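Local coordinates for Di-haem cytochrome c peroxidase family protein (Burkholderia thailandensis E264, PDB 6NX0) that is a diheme c-type enzyme, probably a cytochrome c peroxidase, that displays an unusually stable bis-Fe(IV) state, at residues 288-293 with 305-310; 294-297 with 301-304; 392-397 with 448-453. All blocks are in the same frame, centred on the assembly; numbering follows the deposited sequence.

Contact 1 (288-293 with 305-310). With HEC (heme c), chain C.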
loop_
_atom_site.group_PDB
_atom_site.type_symbol
_atom_site.label_atom_id
_atom_site.label_comp_id
_atom_site.label_asym_id
_atom_site.label_seq_id
_atom_site.Cartn_x
_atom_site.Cartn_y
_atom_site.Cartn_z
ATOM N N ARG A 288 -7.588 -24.567 5.735
ATOM C CA ARG A 288 -6.355 -24.789 6.498
ATOM C C ARG A 288 -5.502 -23.536 6.505
ATOM O O ARG A 288 -4.899 -23.185 7.527
ATOM C CB ARG A 288 -5.552 -25.956 5.943
ATOM C CG ARG A 288 -6.185 -27.301 6.169
ATOM C CD ARG A 288 -5.187 -28.410 5.968
ATOM N NE ARG A 288 -4.550 -28.421 4.657
ATOM C CZ ARG A 288 -5.090 -28.962 3.563
ATOM N NH1 ARG A 288 -6.295 -29.526 3.613
ATOM N NH2 ARG A 288 -4.432 -28.927 2.417
ATOM N N GLY A 289 -5.391 -22.881 5.353
ATOM C CA GLY A 289 -4.597 -21.662 5.287
ATOM C C GLY A 289 -5.160 -20.542 6.138
ATOM O O GLY A 289 -4.407 -19.802 6.773
ATOM N N LEU A 290 -6.486 -20.380 6.140
ATOM C CA LEU A 290 -7.130 -19.391 6.997
ATOM C C LEU A 290 -6.816 -19.679 8.457
ATOM O O LEU A 290 -6.502 -18.768 9.227
ATOM C CB LEU A 290 -8.642 -19.403 6.777
ATOM C CG LEU A 290 -9.523 -18.596 7.724
ATOM C CD1 LEU A 290 -9.182 -17.122 7.668
ATOM C CD2 LEU A 290 -10.983 -18.833 7.378
ATOM N N ALA A 291 -6.852 -20.952 8.847
ATOM C CA ALA A 291 -6.536 -21.272 10.236
ATOM C C ALA A 291 -5.070 -20.990 10.555
ATOM O O ALA A 291 -4.758 -20.500 11.648
ATOM C CB ALA A 291 -6.896 -22.724 10.520
ATOM N N LEU A 292 -4.149 -21.283 9.627
ATOM C CA LEU A 292 -2.742 -20.939 9.844
ATOM C C LEU A 292 -2.561 -19.431 9.962
ATOM O O LEU A 292 -1.741 -18.951 10.755
ATOM C CB LEU A 292 -1.895 -21.470 8.692
ATOM C CG LEU A 292 -1.703 -22.981 8.727
ATOM C CD1 LEU A 292 -1.359 -23.470 7.338
ATOM C CD2 LEU A 292 -0.594 -23.366 9.698
ATOM N N PHE A 293 -3.285 -18.688 9.130
ATOM C CA PHE A 293 -3.223 -17.230 9.096
ATOM C C PHE A 293 -3.570 -16.620 10.437
ATOM O O PHE A 293 -3.007 -15.579 10.805
ATOM C CB PHE A 293 -4.177 -16.733 8.004
ATOM C CG PHE A 293 -3.974 -15.295 7.597
ATOM C CD1 PHE A 293 -4.650 -14.268 8.212
ATOM C CD2 PHE A 293 -3.116 -15.000 6.552
ATOM C CE1 PHE A 293 -4.439 -12.954 7.818
ATOM C CE2 PHE A 293 -2.913 -13.706 6.144
ATOM C CZ PHE A 293 -3.576 -12.681 6.760
ATOM N N HIS A 305 -1.995 -8.248 9.780
ATOM C CA HIS A 305 -2.956 -8.251 8.675
ATOM C C HIS A 305 -4.313 -8.689 9.214
ATOM O O HIS A 305 -4.751 -9.832 9.041
ATOM C CB HIS A 305 -2.504 -9.186 7.558
ATOM C CG HIS A 305 -1.165 -8.865 6.973
ATOM N ND1 HIS A 305 -0.973 -7.871 6.034
ATOM C CD2 HIS A 305 0.044 -9.453 7.150
ATOM C CE1 HIS A 305 0.304 -7.844 5.686
ATOM N NE2 HIS A 305 0.941 -8.793 6.344
ATOM N N THR A 306 -5.005 -7.749 9.843
ATOM C CA THR A 306 -6.138 -8.115 10.688
ATOM C C THR A 306 -7.380 -8.469 9.875
ATOM O O THR A 306 -7.588 -7.999 8.753
ATOM C CB THR A 306 -6.471 -6.976 11.633
ATOM O OG1 THR A 306 -6.738 -5.818 10.858
ATOM C CG2 THR A 306 -5.337 -6.697 12.582
ATOM N N LEU A 307 -8.216 -9.321 10.469
ATOM C CA LEU A 307 -9.445 -9.746 9.822
ATOM C C LEU A 307 -10.448 -10.151 10.888
ATOM O O LEU A 307 -10.090 -10.489 12.019
ATOM C CB LEU A 307 -9.221 -10.917 8.858
ATOM C CG LEU A 307 -8.970 -12.322 9.419
ATOM C CD1 LEU A 307 -8.872 -13.335 8.290
ATOM C CD2 LEU A 307 -7.711 -12.404 10.290
ATOM N N SER A 308 -11.712 -10.098 10.487
ATOM C CA SER A 308 -12.840 -10.505 11.322
ATOM C C SER A 308 -13.949 -10.941 10.381
ATOM O O SER A 308 -14.586 -10.088 9.749
ATOM C CB SER A 308 -13.324 -9.366 12.206
ATOM O OG SER A 308 -14.450 -9.794 12.959
ATOM N N ASP A 309 -14.176 -12.248 10.274
ATOM C CA ASP A 309 -15.327 -12.752 9.517
ATOM C C ASP A 309 -16.563 -12.756 10.421
ATOM O O ASP A 309 -17.049 -13.791 10.872
ATOM C CB ASP A 309 -15.041 -14.136 8.940
ATOM C CG ASP A 309 -14.317 -15.048 9.910
ATOM O OD1 ASP A 309 -13.910 -14.556 10.981
ATOM O OD2 ASP A 309 -14.147 -16.253 9.597
ATOM N N THR A 310 -17.077 -11.551 10.683
ATOM C CA THR A 310 -18.241 -11.382 11.544
ATOM C C THR A 310 -19.209 -10.374 10.939
ATOM O O THR A 310 -18.855 -9.586 10.055
ATOM C CB THR A 310 -17.853 -10.911 12.944
ATOM O OG1 THR A 310 -17.159 -9.659 12.842
ATOM C CG2 THR A 310 -16.972 -11.962 13.636
HETATM FE FE HEC C . 2.949 -9.388 6.162
HETATM C CHA HEC C . 3.848 -7.339 3.565
HETATM C CHB HEC C . 1.861 -11.758 3.928
HETATM C CHC HEC C . 2.666 -11.686 8.693
HETATM C CHD HEC C . 3.663 -6.946 8.436
HETATM N NA HEC C . 2.819 -9.497 4.140
HETATM C C1A HEC C . 3.210 -8.504 3.261
HETATM C C2A HEC C . 3.049 -9.031 1.931
HETATM C C3A HEC C . 2.408 -10.202 2.032
HETATM C C4A HEC C . 2.255 -10.526 3.428
HETATM C CMA HEC C . 2.088 -11.183 0.907
HETATM C CAA HEC C . 3.325 -8.246 0.628
HETATM C CBA HEC C . 2.098 -7.469 0.184
HETATM C CGA HEC C . 2.301 -6.570 -1.012
HETATM O O1A HEC C . 1.336 -5.792 -1.281
HETATM O O2A HEC C . 3.452 -6.399 -1.504
HETATM N NB HEC C . 2.358 -11.312 6.308
HETATM C C1B HEC C . 1.887 -12.098 5.253
HETATM C C2B HEC C . 1.549 -13.408 5.780
HETATM C C3B HEC C . 1.829 -13.431 7.081
HETATM C C4B HEC C . 2.296 -12.099 7.440
HETATM C CMB HEC C . 0.913 -14.539 4.931
HETATM C CAB HEC C . 1.768 -14.621 8.072
HETATM C CBB HEC C . 2.700 -15.762 7.604
HETATM N NC HEC C . 3.053 -9.314 8.176
HETATM C C1C HEC C . 2.973 -10.397 9.031
HETATM C C2C HEC C . 3.205 -9.913 10.364
HETATM C C3C HEC C . 3.383 -8.586 10.310
HETATM C C4C HEC C . 3.329 -8.183 8.925
HETATM C CMC HEC C . 3.122 -10.848 11.590
HETATM C CAC HEC C . 3.412 -7.605 11.493
HETATM C CBC HEC C . 4.639 -7.938 12.367
HETATM N ND HEC C . 3.577 -7.479 6.008
HETATM C C1D HEC C . 3.827 -6.649 7.106
HETATM C C2D HEC C . 4.483 -5.468 6.629
HETATM C C3D HEC C . 4.629 -5.615 5.164
HETATM C C4D HEC C . 3.998 -6.864 4.833
HETATM C CMD HEC C . 4.964 -4.272 7.445
HETATM C CAD HEC C . 5.306 -4.629 4.203
HETATM C CBD HEC C . 6.794 -4.922 4.204
HETATM C CGD HEC C . 7.479 -4.273 3.029
HETATM O O1D HEC C . 6.774 -3.780 2.115
HETATM O O2D HEC C . 8.733 -4.412 2.935
#
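ND1 of His305, the residue that lies beside the ring of Phe293, is gripped by two carbonyls: it is hydrogen-bonded to Phe319 O and more weakly to Pro370 O. On the far side of the imidazole, His305 NE2 binds the iron of the heme at 2.1 Å. Held at both nitrogens, the ring is fixed in its rotation, and its plane runs in the direction of the porphyrin methine CHC, with CD2 near pyrrole nitrogen NB and CE1 near ND. The ND1 bonds would be expected to make the histidine a somewhat stronger donor to the metal.

Phe293 comes down on this ligand from the last turn of its helix. With CG anti to the backbone N (chi1 -165°), the ring is carried across the histidine at about a right angle, and its CZ meets His305 CB at 3.7 Å. The same ring edge takes in the backbone: Phe293 CE1 lies 3.4 Å from His305 O, near the ring plane. That carbonyl is buried with no hydrogen-bond partner in the model, so the weakly polarised ring hydrogens may partly offset its charge.

Two residues on, Leu307 turns back toward the helix and splits its methyl groups between two partners. CD2 rests at the edge of the phenyl, 4.1 Å from Phe293 CE1, and CD1 touches Leu290 CD1 at 3.9 Å.

The contact thus packs the end of helix 284-293 against the extended chain that follows the heme-binding histidine. On one side helix 444-455 closes it, with Phe453 touching Leu290 and setting its ring at about 60° to that of Phe293; helix 271-276 adds Tyr275 against Leu290 and Tyr272 against Leu307.

Contact 2 (294-297 with 301-304); sequences RNPD and CMSC. With HEC (heme c), chain C.
Met302 lies across the backbone of Arg294, and the two side chains cross at about a right angle. The thioether does most of the touching: Met302 SD sits 3.7 Å from Arg294 CA, and the methyl CE goes on past the carbonyl oxygen of Arg294 to reach Pro296 CB at 3.9 Å. A bend at chi2 (-57°) folds the chain along the loop in this way. Arg294 begins by pointing its CB away, brings only CG near Met302 CB, and then runs out along Leu307 to a salt bridge between its NH2 and Asp309 OD1.

Met302 is the first of the two variable residues in a Cys-Met-Ser-Cys-His sequence, the CXXCH heme-attachment motif of c-type cytochromes. The flanking Cys301 and Cys304 reach the porphyrin instead, where Cys301 SG is bonded to CAB and Cys304 SG to CAC, each at 1.8 Å. The short 3-10 segment 301-303 puts both sulfurs on the face of the heme that His305 binds, with a backbone hydrogen bond from Cys304 N to Cys301 O across the turn. Ser303 OG passes 3.6 Å from the heme methyl CMC and is hydrogen-bonded to Asn300 O.

On the facing loop, Asn295 forms an Asx turn: its OD1 accepts from Asp297 N at 2.9 Å, with the donor tilted 31° from the carbonyl plane.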
loop_
_atom_site.group_PDB
_atom_site.type_symbol
_atom_site.label_atom_id
_atom_site.label_comp_id
_atom_site.label_asym_id
_atom_site.label_seq_id
_atom_site.Cartn_x
_atom_site.Cartn_y
_atom_site.Cartn_z
ATOM N N ARG A 294 -4.484 -17.259 11.178
ATOM C CA ARG A 294 -4.977 -16.781 12.462
ATOM C C ARG A 294 -4.371 -17.527 13.640
ATOM O O ARG A 294 -4.815 -17.321 14.778
ATOM C CB ARG A 294 -6.498 -16.907 12.521
ATOM C CG ARG A 294 -7.214 -16.032 11.548
ATOM C CD ARG A 294 -8.664 -15.841 11.955
ATOM N NE ARG A 294 -9.449 -17.012 11.627
ATOM C CZ ARG A 294 -10.771 -16.990 11.515
ATOM N NH1 ARG A 294 -11.441 -18.101 11.196
ATOM N NH2 ARG A 294 -11.413 -15.847 11.722
ATOM N N ASN A 295 -3.404 -18.404 13.396
ATOM C CA ASN A 295 -2.805 -19.225 14.440
ATOM C C ASN A 295 -1.594 -18.483 14.991
ATOM O O ASN A 295 -0.603 -18.303 14.258
ATOM C CB ASN A 295 -2.416 -20.583 13.879
ATOM C CG ASN A 295 -1.809 -21.528 14.922
ATOM O OD1 ASN A 295 -1.273 -21.110 15.947
ATOM N ND2 ASN A 295 -1.849 -22.824 14.620
ATOM N N PRO A 296 -1.614 -18.034 16.248
ATOM C CA PRO A 296 -0.497 -17.218 16.752
ATOM C C PRO A 296 0.805 -17.976 16.873
ATOM O O PRO A 296 1.864 -17.360 17.041
ATOM C CB PRO A 296 -0.998 -16.754 18.123
ATOM C CG PRO A 296 -1.993 -17.805 18.530
ATOM C CD PRO A 296 -2.666 -18.238 17.261
ATOM N N ASP A 297 0.769 -19.304 16.815
ATOM C CA ASP A 297 1.960 -20.117 16.944
ATOM C C ASP A 297 2.502 -20.619 15.610
ATOM O O ASP A 297 3.583 -21.210 15.581
ATOM C CB ASP A 297 1.655 -21.304 17.865
ATOM C CG ASP A 297 1.292 -20.862 19.278
ATOM O OD1 ASP A 297 1.802 -19.815 19.727
ATOM O OD2 ASP A 297 0.470 -21.546 19.923
ATOM N N CYS A 301 -0.287 -14.301 11.086
ATOM C CA CYS A 301 -0.422 -13.218 10.116
ATOM C C CYS A 301 -1.441 -12.192 10.568
ATOM O O CYS A 301 -1.280 -10.986 10.329
ATOM C CB CYS A 301 -0.826 -13.811 8.774
ATOM S SG CYS A 301 0.114 -15.219 8.241
ATOM N N MET A 302 -2.492 -12.655 11.245
ATOM C CA MET A 302 -3.608 -11.835 11.674
ATOM C C MET A 302 -3.220 -10.794 12.712
ATOM O O MET A 302 -3.996 -9.870 12.942
ATOM C CB MET A 302 -4.693 -12.780 12.223
ATOM C CG MET A 302 -4.448 -13.293 13.675
ATOM S SD MET A 302 -2.911 -14.165 14.031
ATOM C CE MET A 302 -2.962 -14.245 15.821
ATOM N N SER A 303 -2.059 -10.944 13.355
ATOM C CA SER A 303 -1.618 -9.967 14.344
ATOM C C SER A 303 -1.289 -8.630 13.714
ATOM O O SER A 303 -1.287 -7.613 14.414
ATOM C CB SER A 303 -0.410 -10.494 15.113
ATOM O OG SER A 303 0.734 -10.630 14.297
ATOM N N CYS A 304 -1.006 -8.605 12.411
ATOM C CA CYS A 304 -0.757 -7.372 11.677
ATOM C C CYS A 304 -1.749 -7.188 10.544
ATOM O O CYS A 304 -2.270 -6.091 10.355
ATOM C CB CYS A 304 0.668 -7.375 11.106
ATOM S SG CYS A 304 1.903 -7.512 12.412
HETATM FE FE HEC C . 2.949 -9.388 6.162
HETATM C CHA HEC C . 3.848 -7.339 3.565
HETATM C CHB HEC C . 1.861 -11.758 3.928
HETATM C CHC HEC C . 2.666 -11.686 8.693
HETATM C CHD HEC C . 3.663 -6.946 8.436
HETATM N NA HEC C . 2.819 -9.497 4.140
HETATM C C1A HEC C . 3.210 -8.504 3.261
HETATM C C2A HEC C . 3.049 -9.031 1.931
HETATM C C3A HEC C . 2.408 -10.202 2.032
HETATM C C4A HEC C . 2.255 -10.526 3.428
HETATM C CMA HEC C . 2.088 -11.183 0.907
HETATM C CAA HEC C . 3.325 -8.246 0.628
HETATM C CBA HEC C . 2.098 -7.469 0.184
HETATM C CGA HEC C . 2.301 -6.570 -1.012
HETATM O O1A HEC C . 1.336 -5.792 -1.281
HETATM O O2A HEC C . 3.452 -6.399 -1.504
HETATM N NB HEC C . 2.358 -11.312 6.308
HETATM C C1B HEC C . 1.887 -12.098 5.253
HETATM C C2B HEC C . 1.549 -13.408 5.780
HETATM C C3B HEC C . 1.829 -13.431 7.081
HETATM C C4B HEC C . 2.296 -12.099 7.440
HETATM C CMB HEC C . 0.913 -14.539 4.931
HETATM C CAB HEC C . 1.768 -14.621 8.072
HETATM C CBB HEC C . 2.700 -15.762 7.604
HETATM N NC HEC C . 3.053 -9.314 8.176
HETATM C C1C HEC C . 2.973 -10.397 9.031
HETATM C C2C HEC C . 3.205 -9.913 10.364
HETATM C C3C HEC C . 3.383 -8.586 10.310
HETATM C C4C HEC C . 3.329 -8.183 8.925
HETATM C CMC HEC C . 3.122 -10.848 11.590
HETATM C CAC HEC C . 3.412 -7.605 11.493
HETATM C CBC HEC C . 4.639 -7.938 12.367
HETATM N ND HEC C . 3.577 -7.479 6.008
HETATM C C1D HEC C . 3.827 -6.649 7.106
HETATM C C2D HEC C . 4.483 -5.468 6.629
HETATM C C3D HEC C . 4.629 -5.615 5.164
HETATM C C4D HEC C . 3.998 -6.864 4.833
HETATM C CMD HEC C . 4.964 -4.272 7.445
HETATM C CAD HEC C . 5.306 -4.629 4.203
HETATM C CBD HEC C . 6.794 -4.922 4.204
HETATM C CGD HEC C . 7.479 -4.273 3.029
HETATM O O1D HEC C . 6.774 -3.780 2.115
HETATM O O2D HEC C . 8.733 -4.412 2.935
#

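Contact 3 (392-397 with 448-453). With HEC (heme c), chain C.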
loop_
_atom_site.group_PDB
_atom_site.type_symbol
_atom_site.label_atom_id
_atom_site.label_comp_id
_atom_site.label_asym_id
_atom_site.label_seq_id
_atom_site.Cartn_x
_atom_site.Cartn_y
_atom_site.Cartn_z
ATOM N N ASP A 392 7.093 -16.830 -2.404
ATOM C CA ASP A 392 8.340 -16.384 -1.792
ATOM C C ASP A 392 8.071 -15.351 -0.707
ATOM O O ASP A 392 8.721 -15.369 0.343
ATOM C CB ASP A 392 9.294 -15.803 -2.847
ATOM C CG ASP A 392 10.092 -16.863 -3.583
ATOM O OD1 ASP A 392 9.969 -18.069 -3.264
ATOM O OD2 ASP A 392 10.844 -16.478 -4.497
ATOM N N ALA A 393 7.105 -14.459 -0.938
ATOM C CA ALA A 393 6.740 -13.463 0.071
ATOM C C ALA A 393 6.255 -14.124 1.347
ATOM O O ALA A 393 6.577 -13.659 2.446
ATOM C CB ALA A 393 5.674 -12.520 -0.468
ATOM N N VAL A 394 5.469 -15.200 1.220
ATOM C CA VAL A 394 4.974 -15.913 2.394
ATOM C C VAL A 394 6.095 -16.721 3.047
ATOM O O VAL A 394 6.260 -16.717 4.278
ATOM C CB VAL A 394 3.791 -16.808 1.985
ATOM C CG1 VAL A 394 3.327 -17.687 3.155
ATOM C CG2 VAL A 394 2.636 -15.980 1.443
ATOM N N ALA A 395 6.883 -17.440 2.237
ATOM C CA ALA A 395 7.963 -18.269 2.765
ATOM C C ALA A 395 8.999 -17.441 3.524
ATOM O O ALA A 395 9.616 -17.932 4.472
ATOM C CB ALA A 395 8.632 -19.032 1.620
ATOM N N PHE A 396 9.180 -16.178 3.139
ATOM C CA PHE A 396 10.120 -15.299 3.828
ATOM C C PHE A 396 9.842 -15.264 5.328
ATOM O O PHE A 396 10.767 -15.300 6.139
ATOM C CB PHE A 396 10.022 -13.893 3.215
ATOM C CG PHE A 396 10.698 -12.812 4.018
ATOM C CD1 PHE A 396 12.075 -12.663 3.978
ATOM C CD2 PHE A 396 9.945 -11.953 4.826
ATOM C CE1 PHE A 396 12.690 -11.671 4.720
ATOM C CE2 PHE A 396 10.587 -10.970 5.569
ATOM C CZ PHE A 396 11.928 -10.840 5.506
ATOM N N TYR A 397 8.573 -15.169 5.711
ATOM C CA TYR A 397 8.233 -15.116 7.131
ATOM C C TYR A 397 8.683 -16.361 7.859
ATOM O O TYR A 397 9.087 -16.287 9.025
ATOM C CB TYR A 397 6.739 -14.942 7.321
ATOM C CG TYR A 397 6.247 -13.580 6.940
ATOM C CD1 TYR A 397 6.314 -12.527 7.844
ATOM C CD2 TYR A 397 5.701 -13.344 5.687
ATOM C CE1 TYR A 397 5.849 -11.275 7.502
ATOM C CE2 TYR A 397 5.227 -12.095 5.339
ATOM C CZ TYR A 397 5.315 -11.067 6.248
ATOM O OH TYR A 397 4.853 -9.832 5.938
ATOM N N ASP A 448 2.245 -23.505 1.515
ATOM C CA ASP A 448 1.347 -23.709 0.379
ATOM C C ASP A 448 -0.105 -23.377 0.745
ATOM O O ASP A 448 -0.848 -22.787 -0.050
ATOM C CB ASP A 448 1.420 -25.155 -0.119
ATOM C CG ASP A 448 2.819 -25.589 -0.593
ATOM O OD1 ASP A 448 3.706 -24.757 -0.884
ATOM O OD2 ASP A 448 3.029 -26.823 -0.690
ATOM N N ASP A 449 -0.548 -23.794 1.938
ATOM C CA ASP A 449 -1.922 -23.554 2.350
ATOM C C ASP A 449 -2.200 -22.068 2.572
ATOM O O ASP A 449 -3.279 -21.580 2.218
ATOM C CB ASP A 449 -2.221 -24.360 3.610
ATOM C CG ASP A 449 -2.250 -25.871 3.364
ATOM O OD1 ASP A 449 -2.240 -26.303 2.186
ATOM O OD2 ASP A 449 -2.278 -26.628 4.372
ATOM N N LEU A 450 -1.229 -21.336 3.142
ATOM C CA LEU A 450 -1.361 -19.889 3.284
ATOM C C LEU A 450 -1.508 -19.210 1.927
ATOM O O LEU A 450 -2.369 -18.337 1.759
ATOM C CB LEU A 450 -0.162 -19.325 4.034
ATOM C CG LEU A 450 -0.187 -19.511 5.560
ATOM C CD1 LEU A 450 1.199 -19.276 6.160
ATOM C CD2 LEU A 450 -1.198 -18.609 6.186
ATOM N N VAL A 451 -0.698 -19.613 0.944
ATOM C CA VAL A 451 -0.867 -19.083 -0.414
ATOM C C VAL A 451 -2.268 -19.373 -0.943
ATOM O O VAL A 451 -2.928 -18.495 -1.505
ATOM C CB VAL A 451 0.217 -19.652 -1.340
ATOM C CG1 VAL A 451 -0.070 -19.294 -2.808
ATOM C CG2 VAL A 451 1.582 -19.185 -0.912
ATOM N N ALA A 452 -2.755 -20.604 -0.755
ATOM C CA ALA A 452 -4.109 -20.921 -1.199
ATOM C C ALA A 452 -5.136 -19.989 -0.562
ATOM O O ALA A 452 -6.061 -19.504 -1.220
ATOM C CB ALA A 452 -4.442 -22.378 -0.871
ATOM N N PHE A 453 -4.979 -19.691 0.734
ATOM C CA PHE A 453 -5.907 -18.766 1.351
ATOM C C PHE A 453 -5.783 -17.364 0.758
ATOM O O PHE A 453 -6.791 -16.722 0.477
ATOM C CB PHE A 453 -5.684 -18.738 2.859
ATOM C CG PHE A 453 -6.432 -17.652 3.516
ATOM C CD1 PHE A 453 -7.810 -17.646 3.514
ATOM C CD2 PHE A 453 -5.759 -16.586 4.111
ATOM C CE1 PHE A 453 -8.513 -16.601 4.087
ATOM C CE2 PHE A 453 -6.452 -15.543 4.689
ATOM C CZ PHE A 453 -7.823 -15.538 4.677
HETATM FE FE HEC C . 2.949 -9.388 6.162
HETATM C CHA HEC C . 3.848 -7.339 3.565
HETATM C CHB HEC C . 1.861 -11.758 3.928
HETATM C CHC HEC C . 2.666 -11.686 8.693
HETATM C CHD HEC C . 3.663 -6.946 8.436
HETATM N NA HEC C . 2.819 -9.497 4.140
HETATM C C1A HEC C . 3.210 -8.504 3.261
HETATM C C2A HEC C . 3.049 -9.031 1.931
HETATM C C3A HEC C . 2.408 -10.202 2.032
HETATM C C4A HEC C . 2.255 -10.526 3.428
HETATM C CMA HEC C . 2.088 -11.183 0.907
HETATM C CAA HEC C . 3.325 -8.246 0.628
HETATM C CBA HEC C . 2.098 -7.469 0.184
HETATM C CGA HEC C . 2.301 -6.570 -1.012
HETATM O O1A HEC C . 1.336 -5.792 -1.281
HETATM O O2A HEC C . 3.452 -6.399 -1.504
HETATM N NB HEC C . 2.358 -11.312 6.308
HETATM C C1B HEC C . 1.887 -12.098 5.253
HETATM C C2B HEC C . 1.549 -13.408 5.780
HETATM C C3B HEC C . 1.829 -13.431 7.081
HETATM C C4B HEC C . 2.296 -12.099 7.440
HETATM C CMB HEC C . 0.913 -14.539 4.931
HETATM C CAB HEC C . 1.768 -14.621 8.072
HETATM C CBB HEC C . 2.700 -15.762 7.604
HETATM N NC HEC C . 3.053 -9.314 8.176
HETATM C C1C HEC C . 2.973 -10.397 9.031
HETATM C C2C HEC C . 3.205 -9.913 10.364
HETATM C C3C HEC C . 3.383 -8.586 10.310
HETATM C C4C HEC C . 3.329 -8.183 8.925
HETATM C CMC HEC C . 3.122 -10.848 11.590
HETATM C CAC HEC C . 3.412 -7.605 11.493
HETATM C CBC HEC C . 4.639 -7.938 12.367
HETATM N ND HEC C . 3.577 -7.479 6.008
HETATM C C1D HEC C . 3.827 -6.649 7.106
HETATM C C2D HEC C . 4.483 -5.468 6.629
HETATM C C3D HEC C . 4.629 -5.615 5.164
HETATM C C4D HEC C . 3.998 -6.864 4.833
HETATM C CMD HEC C . 4.964 -4.272 7.445
HETATM C CAD HEC C . 5.306 -4.629 4.203
HETATM C CBD HEC C . 6.794 -4.922 4.204
HETATM C CGD HEC C . 7.479 -4.273 3.029
HETATM O O1D HEC C . 6.774 -3.780 2.115
HETATM O O2D HEC C . 8.733 -4.412 2.935
#
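The same helical segment that sends Val394 against Leu450 and Val451 also supplies a rare heme ligand, a tyrosine: Tyr397 OH binds the iron at 2.0 Å, nearly opposite His305 NE2. The bond leaves the phenol at an angle of about 121° at the oxygen, so the ring leans over the porphyrin instead of standing upright on the metal. One face lies over the side of the macrocycle around C4B, offset toward the rim, and Tyr397 CE2 comes within 3.1 Å of pyrrole nitrogen NB. With its CG anti to the carbonyl carbon (chi1 -71°), the side chain drops from the helix directly onto the heme.

Between the two segments the packing is apolar, with Asp448 paired to Arg391 in a salt bridge beside it. Val394 reaches out with both branches: CG1 sits 4.0 Å from Leu450 CB, while CG2 meets Val451 CG2 at 4.1 Å and also the heme methyl CMB. Leu450 CD1 extends the layer to the heme at CBB. Helices 390-399 and 444-455 therefore meet next to one heme edge, and Val447 and Leu454 of the second helix also touch Val394.

With histidine and tyrosine filling both axial positions, this iron offers no vacant site to peroxide as modelled. A hard oxygen ligand generally favours higher oxidation states of iron, consistent with the stable bis-Fe(IV) state of this enzyme.

Overall arrangement
Along the chain, helix 284-293 leads into a heme-binding loop on which two closures lie one within the other. Contact 1 joins the helix end to the chain from His305 onward, and contact 2, inside that loop, folds 294-297 onto the Cys301-Cys304 attachment segment. A probable backbone hydrogen bond from Met302 N to Phe293 O links the two. Later and in series, contact 3, with 50 residues between its segments, joins helices 390-399 and 444-455. Helix 444-455 also packs back on helix 284-293, through the Arg288-Asp449 salt bridge and Leu450 against Gly289. All three contacts meet the same heme: contacts 1 and 3 supply its axial ligands, contact 2 its thioethers.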